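Local structure of ABC transporter, substrate binding protein (Polyamine) (Agrobacterium tumefaciens, 4EUO) at residues A[61-64]-A[65-68]; A[106-109]-A[110-113]; A[242-245]-A[246-250]. The protein binds gamma-aminobutyric acid selectively in the periplasm and probably delivers it to an ABC transporter for uptake. All blocks are in the same frame, centred on the assembly; numbering follows the deposited sequence.

Contact 1: residues A[61-64]-A[65-68]; sequences GDYA and AQAG
A65 N donates to G61 O at 3.0 Å, an alpha-helical bond one turn into the short helix 61-67. The next turn is less regular. Y63 O receives Q66 N at 3.1 Å in the i to i+3 spacing and A67 N through a weak bond. A64 O and G68 N do not meet directly; a water lies between them, 2.7 Å from each.

Y63 O also takes a side-chain donor, Q66 NE2, at 3.1 Å in a nearly straight bond, 171° at the hydrogen, in the carbonyl plane and on a lone pair. Q66 N comes instead from above that plane. The Q66 chain turns about CB-CG (chi2 87°), which folds the amide back over its own helix turn. Its OE1 turns to K70. Q66 NE2 also approaches the Y63 ring obliquely, 3.8 Å from CD1, with ring and amide planes 45° apart. A67 CB sits over one ring face, 4.0 Å from the centroid, as a CH-pi contact. Y40 stacks with the same ring.

D62 OD2 forms a salt bridge with R301, outside the GABA pocket. As the helix ends, Y63 O takes Q66 N and NE2, and the water bridges where the A64-G68 bond is missing.

Contact 2: residues A[106-109]-A[110-113]; sequences GCNV and DSVS
An inverse gamma turn centred on N108 takes the chain out of strand 96-107 and into a short 3-10 turn, next to the disulfide of C107 with C115. S111 closes the 3-10 turn. Its backbone bond is the secure one, 3.1 Å from S111 N to N108 O, with the donor well above the carbonyl plane. S111 has two conformers. In the one described, its hydroxyl donates to the same oxygen from the same face, 2.7 Å from S111 OG to N108 O.

In that conformer a chi1 of 67° swings the hydroxyl back alongside N108, where S111 OG lies 3.1 Å from N108 CG. N108 ND2 bonds to the backbone of I189. N108 OD1 accepts from a water at 2.7 Å, and that water in turn accepts from D110 N at 3.0 Å. V112 CG2 lies 3.8 Å from C107 SG, so the valine packs against the disulfide sulfur. P195 also borders S111 and V112.

At this surface turn, the S111 N bond and the water shared between side chain and backbone hold the bend. The hydroxyl adds a second bond in one conformer, and the N108 amide ties the turn to the end of helix 182-190.

Contact 3: residues A[242-245]-A[246-250]; sequences KFIA and LATSA
T248 OG1 and T248 N both donate to I244 O, at the C-terminal end of helix 237-247. The hydroxyl is 2.8 Å from I244 O and the T248 N is 3.0 Å from it. They reach the carbonyl from opposite faces of its plane. The T248 hydroxyl lies between its own N and carbonyl carbon (chi1 65°), which turns it back toward the preceding turn. A water donates to this OG1 and to A245 O, 2.7 Å from each, and so bridges the last turn.

The bonds before it are regular. L246 N donates to K242 O, and A247 N meets F243 O at 2.8 Å, nearly straight at 170°. Beside this bond, A247 CB touches the F243 ring obliquely, 4.2 Å from CE2.

Outward, the helix packs on its neighbours by its apolar side. F243 meets F24 edge-to-face and also contacts F5. A247 touches W20 of helix 10-28, and I244, A247 and T248 rest on L228 of strand 215-229. T248 O bonds to N266, and A247 O to Q253 in the next helix.

S249 then stands at the N-cap position of helix 250-260, but its side chain makes no capping bond there. It faces back instead: S249 OG donates to L246 O at 2.6 Å, in the carbonyl plane and on a lone pair, and S249 N donates to the same oxygen.

In the fold
Contact 1 is buried, contact 3 partly buried, and contact 2 lies at the surface. Contacts 1 and 3 are both helix ends, with centres 19 Å apart, and both pack against strand 215-229. Contact 2 leaves the end of strand 96-107, whose start, at V96, is touched by contact 3. It lies on the opposite side of the chain's centre from the other two, 36 and 38 Å away between centres. No two of them touch. In all three a backbone carbonyl takes an extra side-chain donor: a glutamine amide in 61-68, hydroxyls in 242-250 and, in one serine conformer, in 106-113. Aromatic packing accompanies the two helix ends, whereas the surface turn has a disulfide beside it.

Contact 1: residues A[61-64]-A[65-68]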
ATOM      1  N   GLY A  61       4.893   4.639  -1.324  1.00  8.28           N
ATOM      2  CA  GLY A  61       6.235   4.960  -1.811  1.00  8.46           C
ATOM      3  C   GLY A  61       6.322   6.142  -2.754  1.00  9.82           C
ATOM      4  O   GLY A  61       7.357   6.833  -2.782  1.00  9.37           O
ATOM      5  N   ASP A  62       5.282   6.397  -3.546  1.00  8.21           N
ATOM      6  CA  ASP A  62       5.339   7.546  -4.452  1.00  8.21           C
ATOM      7  C   ASP A  62       5.274   8.863  -3.668  1.00 10.02           C
ATOM      8  O   ASP A  62       5.950   9.832  -4.018  1.00 11.22           O
ATOM      9  CB  ASP A  62       4.235   7.464  -5.509  1.00  9.63           C
ATOM     10  CG  ASP A  62       2.847   7.645  -4.946  1.00 10.25           C
ATOM     11  OD1 ASP A  62       2.428   6.797  -4.113  1.00 10.29           O
ATOM     12  OD2 ASP A  62       2.203   8.643  -5.290  1.00 10.07           O
ATOM     13  N   TYR A  63       4.470   8.883  -2.596  1.00  8.83           N
ATOM     14  CA  TYR A  63       4.447  10.035  -1.713  1.00  8.64           C
ATOM     15  C   TYR A  63       5.832  10.199  -1.057  1.00 10.04           C
ATOM     16  O   TYR A  63       6.416  11.306  -1.093  1.00 10.32           O
ATOM     17  CB  TYR A  63       3.365   9.872  -0.638  1.00  9.75           C
ATOM     18  CG  TYR A  63       3.479  10.921   0.443  1.00  9.37           C
ATOM     19  CD1 TYR A  63       2.867  12.163   0.301  1.00 11.37           C
ATOM     20  CD2 TYR A  63       4.221  10.678   1.604  1.00  9.62           C
ATOM     21  CE1 TYR A  63       2.971  13.136   1.301  1.00 11.39           C
ATOM     22  CE2 TYR A  63       4.331  11.643   2.607  1.00 10.65           C
ATOM     23  CZ  TYR A  63       3.707  12.859   2.445  1.00 11.76           C
ATOM     24  OH  TYR A  63       3.813  13.799   3.448  1.00 12.96           O
ATOM     25  N   ALA A  64       6.416   9.102  -0.514  1.00  9.69           N
ATOM     26  CA  ALA A  64       7.728   9.186   0.168  1.00  9.92           C
ATOM     27  C   ALA A  64       8.788   9.769  -0.732  1.00 12.61           C
ATOM     28  O   ALA A  64       9.632  10.550  -0.248  1.00 12.62           O
ATOM     29  CB  ALA A  64       8.161   7.789   0.584  1.00 10.90           C
ATOM     30  N   ALA A  65       8.807   9.384  -2.019  1.00 10.38           N
ATOM     31  CA  ALA A  65       9.855   9.788  -2.943  1.00 12.08           C
ATOM     32  C   ALA A  65       9.782  11.243  -3.336  1.00 16.12           C
ATOM     33  O   ALA A  65      10.756  11.754  -3.914  1.00 18.54           O
ATOM     34  CB  ALA A  65       9.877   8.879  -4.164  1.00 13.29           C
ATOM     35  N   GLN A  66       8.675  11.924  -3.071  1.00 11.95           N
ATOM     36  CA  GLN A  66       8.632  13.344  -3.374  1.00 13.94           C
ATOM     37  C   GLN A  66       8.442  14.247  -2.166  1.00 13.62           C
ATOM     38  O   GLN A  66       8.549  15.458  -2.323  1.00 13.81           O
ATOM     39  CB  GLN A  66       7.653  13.631  -4.500  1.00 16.72           C
ATOM     40  CG  GLN A  66       6.254  13.169  -4.198  1.00 14.13           C
ATOM     41  CD  GLN A  66       5.423  14.162  -3.465  1.00 21.62           C
ATOM     42  OE1 GLN A  66       5.037  15.200  -4.021  1.00 17.51           O
ATOM     43  NE2 GLN A  66       5.105  13.853  -2.196  1.00 16.98           N
ATOM     44  N   ALA A  67       8.169  13.704  -0.986  1.00 12.22           N
ATOM     45  CA  ALA A  67       7.879  14.537   0.182  1.00 11.98           C
ATOM     46  C   ALA A  67       9.134  15.184   0.801  1.00 15.47           C
ATOM     47  O   ALA A  67       9.026  16.267   1.375  1.00 15.17           O
ATOM     48  CB  ALA A  67       7.090  13.735   1.225  1.00 12.18           C
ATOM     49  N   GLY A  68      10.294  14.581   0.625  1.00 17.48           N
ATOM     50  CA  GLY A  68      11.533  15.155   1.192  1.00 18.99           C
ATOM     51  C   GLY A  68      11.907  16.545   0.688  1.00 24.40           C
ATOM     52  O   GLY A  68      11.963  17.510   1.475  1.00 24.76           O
TER
HETATM   53  O   HOH W   1      11.368  12.526  -0.672  1.00 20.48           O

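Contact 2: residues A[106-109]-A[110-113]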
ATOM      1  N   GLY A 106      -9.981  -8.862  -5.601  1.00  9.06           N
ATOM      2  CA  GLY A 106     -10.628  -9.601  -4.516  1.00  9.62           C
ATOM      3  C   GLY A 106     -12.083  -9.834  -4.839  1.00 11.48           C
ATOM      4  O   GLY A 106     -12.712  -9.033  -5.546  1.00 10.92           O
ATOM      5  N   CYS A 107     -12.629 -10.965  -4.318  1.00 10.66           N
ATOM      6  CA  CYS A 107     -13.977 -11.311  -4.659  1.00 10.72           C
ATOM      7  C   CYS A 107     -14.686 -12.074  -3.555  1.00 12.16           C
ATOM      8  O   CYS A 107     -14.175 -13.076  -3.064  1.00 12.50           O
ATOM      9  CB  CYS A 107     -13.969 -12.109  -5.961  1.00 11.09           C
ATOM     10  SG  CYS A 107     -15.612 -12.611  -6.523  1.00 13.72           S
ATOM     11  N   ASN A 108     -15.914 -11.655  -3.257  1.00 12.70           N
ATOM     12  CA  ASN A 108     -16.793 -12.383  -2.327  1.00 11.83           C
ATOM     13  C   ASN A 108     -17.485 -13.433  -3.239  1.00 14.45           C
ATOM     14  O   ASN A 108     -18.558 -13.200  -3.835  1.00 13.57           O
ATOM     15  CB  ASN A 108     -17.794 -11.399  -1.735  1.00 13.61           C
ATOM     16  CG  ASN A 108     -18.789 -12.023  -0.782  1.00 14.87           C
ATOM     17  OD1 ASN A 108     -19.119 -13.205  -0.900  1.00 15.90           O
ATOM     18  ND2 ASN A 108     -19.266 -11.249   0.166  1.00 13.60           N
ATOM     19  N   VAL A 109     -16.793 -14.549  -3.403  1.00 14.03           N
ATOM     20  CA  VAL A 109     -17.148 -15.580  -4.373  1.00 15.50           C
ATOM     21  C   VAL A 109     -18.588 -16.110  -4.287  1.00 19.37           C
ATOM     22  O   VAL A 109     -19.265 -16.247  -5.308  1.00 17.69           O
ATOM     23  CB  VAL A 109     -16.074 -16.705  -4.399  1.00 19.15           C
ATOM     24  CG1 VAL A 109     -15.904 -17.403  -3.029  1.00 19.72           C
ATOM     25  CG2 VAL A 109     -16.357 -17.717  -5.507  1.00 19.36           C
ATOM     26  N   ASP A 110     -19.067 -16.323  -3.068  1.00 18.07           N
ATOM     27  CA  ASP A 110     -20.397 -16.893  -2.875  1.00 19.21           C
ATOM     28  C   ASP A 110     -21.538 -15.921  -3.075  1.00 23.72           C
ATOM     29  O   ASP A 110     -22.689 -16.358  -3.086  1.00 25.33           O
ATOM     30  CB  ASP A 110     -20.475 -17.608  -1.514  1.00 22.05           C
ATOM     31  CG  ASP A 110     -19.616 -18.860  -1.403  1.00 33.08           C
ATOM     32  OD1 ASP A 110     -19.200 -19.404  -2.467  1.00 33.29           O
ATOM     33  OD2 ASP A 110     -19.354 -19.293  -0.267  1.00 38.20           O
ATOM     34  N   SER A 111     -21.242 -14.614  -3.267  1.00 16.32           N
ATOM     35  CA  SER A 111     -22.268 -13.591  -3.451  0.50 15.13           C
ATOM     36  C   SER A 111     -22.494 -13.203  -4.905  1.00 18.49           C
ATOM     37  O   SER A 111     -23.370 -12.384  -5.198  1.00 20.04           O
ATOM     38  CB  SER A 111     -21.909 -12.346  -2.647  0.50 16.11           C
ATOM     39  OG  SER A 111     -20.751 -11.749  -3.205  0.50 15.69           O
ATOM     40  N   VAL A 112     -21.662 -13.736  -5.817  1.00 16.45           N
ATOM     41  CA  VAL A 112     -21.757 -13.379  -7.219  1.00 16.14           C
ATOM     42  C   VAL A 112     -21.849 -14.626  -8.091  1.00 16.85           C
ATOM     43  O   VAL A 112     -21.371 -15.694  -7.693  1.00 16.16           O
ATOM     44  CB  VAL A 112     -20.574 -12.473  -7.672  1.00 17.83           C
ATOM     45  CG1 VAL A 112     -20.617 -11.117  -6.975  1.00 18.79           C
ATOM     46  CG2 VAL A 112     -19.221 -13.149  -7.466  1.00 16.86           C
ATOM     47  N   SER A 113     -22.343 -14.452  -9.317  1.00 17.75           N
ATOM     48  CA  SER A 113     -22.412 -15.556 -10.263  1.00 18.45           C
ATOM     49  C   SER A 113     -20.990 -15.990 -10.641  1.00 19.97           C
ATOM     50  O   SER A 113     -20.696 -17.181 -10.698  1.00 19.57           O
ATOM     51  CB  SER A 113     -23.170 -15.125 -11.510  1.00 22.57           C
ATOM     52  OG  SER A 113     -23.129 -16.208 -12.420  1.00 28.10           O
TER
HETATM   53  O   HOH W   2     -17.911 -15.541  -0.452  1.00 20.50           O

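Contact 3: residues A[242-245]-A[246-250]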
ATOM      1  N   LYS A 242      15.891   4.724  15.144  1.00 15.75           N
ATOM      2  CA  LYS A 242      16.057   3.398  15.725  1.00 15.55           C
ATOM      3  C   LYS A 242      14.861   2.508  15.429  1.00 16.84           C
ATOM      4  O   LYS A 242      15.006   1.293  15.206  1.00 15.60           O
ATOM      5  CB  LYS A 242      16.304   3.487  17.247  1.00 17.06           C
ATOM      6  CG  LYS A 242      17.672   4.062  17.603  1.00 23.76           C
ATOM      7  CD  LYS A 242      17.799   4.212  19.113  1.00 31.75           C
ATOM      8  CE  LYS A 242      19.096   4.881  19.498  1.00 41.98           C
ATOM      9  NZ  LYS A 242      19.146   5.156  20.956  1.00 54.88           N
ATOM     10  N   PHE A 243      13.647   3.112  15.410  1.00 14.47           N
ATOM     11  CA  PHE A 243      12.457   2.331  15.135  1.00 12.59           C
ATOM     12  C   PHE A 243      12.480   1.845  13.683  1.00 12.03           C
ATOM     13  O   PHE A 243      12.163   0.667  13.441  1.00 13.71           O
ATOM     14  CB  PHE A 243      11.195   3.167  15.412  1.00 14.05           C
ATOM     15  CG  PHE A 243       9.922   2.385  15.168  1.00 13.52           C
ATOM     16  CD1 PHE A 243       9.383   1.576  16.154  1.00 15.66           C
ATOM     17  CD2 PHE A 243       9.318   2.382  13.913  1.00 14.18           C
ATOM     18  CE1 PHE A 243       8.225   0.827  15.921  1.00 16.62           C
ATOM     19  CE2 PHE A 243       8.158   1.635  13.679  1.00 17.06           C
ATOM     20  CZ  PHE A 243       7.637   0.837  14.665  1.00 16.22           C
ATOM     21  N   ILE A 244      12.890   2.719  12.757  1.00 12.49           N
ATOM     22  CA  ILE A 244      12.948   2.321  11.345  1.00 11.22           C
ATOM     23  C   ILE A 244      14.000   1.220  11.159  1.00 14.38           C
ATOM     24  O   ILE A 244      13.745   0.222  10.468  1.00 13.15           O
ATOM     25  CB  ILE A 244      13.174   3.525  10.446  1.00 12.03           C
ATOM     26  CG1 ILE A 244      11.923   4.439  10.479  1.00 12.22           C
ATOM     27  CG2 ILE A 244      13.513   3.077   9.018  1.00 13.18           C
ATOM     28  CD1 ILE A 244      12.042   5.686   9.654  1.00 13.19           C
ATOM     29  N   ALA A 245      15.161   1.346  11.857  1.00 13.10           N
ATOM     30  CA  ALA A 245      16.201   0.317  11.760  1.00 13.30           C
ATOM     31  C   ALA A 245      15.644  -1.023  12.257  1.00 13.05           C
ATOM     32  O   ALA A 245      15.919  -2.064  11.651  1.00 14.03           O
ATOM     33  CB  ALA A 245      17.402   0.744  12.597  1.00 14.90           C
ATOM     34  N   LEU A 246      14.862  -1.009  13.329  1.00 13.33           N
ATOM     35  CA  LEU A 246      14.272  -2.206  13.868  1.00 12.50           C
ATOM     36  C   LEU A 246      13.192  -2.773  12.914  1.00 14.09           C
ATOM     37  O   LEU A 246      13.211  -3.955  12.573  1.00 14.43           O
ATOM     38  CB  LEU A 246      13.706  -1.914  15.273  1.00 14.44           C
ATOM     39  CG  LEU A 246      13.017  -3.067  16.031  1.00 17.94           C
ATOM     40  CD1 LEU A 246      11.571  -3.332  15.551  1.00 19.54           C
ATOM     41  CD2 LEU A 246      13.862  -4.345  16.089  1.00 20.67           C
ATOM     42  N   ALA A 247      12.240  -1.922  12.508  1.00 12.65           N
ATOM     43  CA  ALA A 247      11.114  -2.377  11.678  1.00 11.88           C
ATOM     44  C   ALA A 247      11.546  -2.990  10.346  1.00 11.60           C
ATOM     45  O   ALA A 247      10.830  -3.840   9.787  1.00 12.10           O
ATOM     46  CB  ALA A 247      10.194  -1.196  11.414  1.00 12.36           C
ATOM     47  N   THR A 248      12.684  -2.525   9.834  1.00 11.19           N
ATOM     48  CA  THR A 248      13.207  -2.993   8.552  1.00 11.26           C
ATOM     49  C   THR A 248      14.269  -4.079   8.682  1.00 14.84           C
ATOM     50  O   THR A 248      14.797  -4.535   7.654  1.00 13.81           O
ATOM     51  CB  THR A 248      13.681  -1.858   7.668  1.00 13.54           C
ATOM     52  OG1 THR A 248      14.796  -1.208   8.286  1.00 13.20           O
ATOM     53  CG2 THR A 248      12.581  -0.846   7.367  1.00 12.41           C
ATOM     54  N   SER A 249      14.534  -4.533   9.930  1.00 12.68           N
ATOM     55  CA  SER A 249      15.487  -5.628  10.136  1.00 12.78           C
ATOM     56  C   SER A 249      14.836  -6.970   9.721  1.00 15.52           C
ATOM     57  O   SER A 249      13.619  -7.084   9.552  1.00 13.73           O
ATOM     58  CB  SER A 249      16.000  -5.639  11.571  1.00 16.25           C
ATOM     59  OG  SER A 249      14.969  -5.897  12.499  1.00 18.18           O
ATOM     60  N   ALA A 250      15.665  -8.007   9.529  1.00 15.17           N
ATOM     61  CA  ALA A 250      15.228  -9.252   8.937  1.00 14.80           C
ATOM     62  C   ALA A 250      14.117  -9.962   9.641  1.00 16.66           C
ATOM     63  O   ALA A 250      13.125 -10.309   8.998  1.00 14.24           O
ATOM     64  CB  ALA A 250      16.415 -10.196   8.741  1.00 16.88           C
TER
HETATM   65  O   HOH W   3      17.073  -2.396   9.248  1.00 16.27           O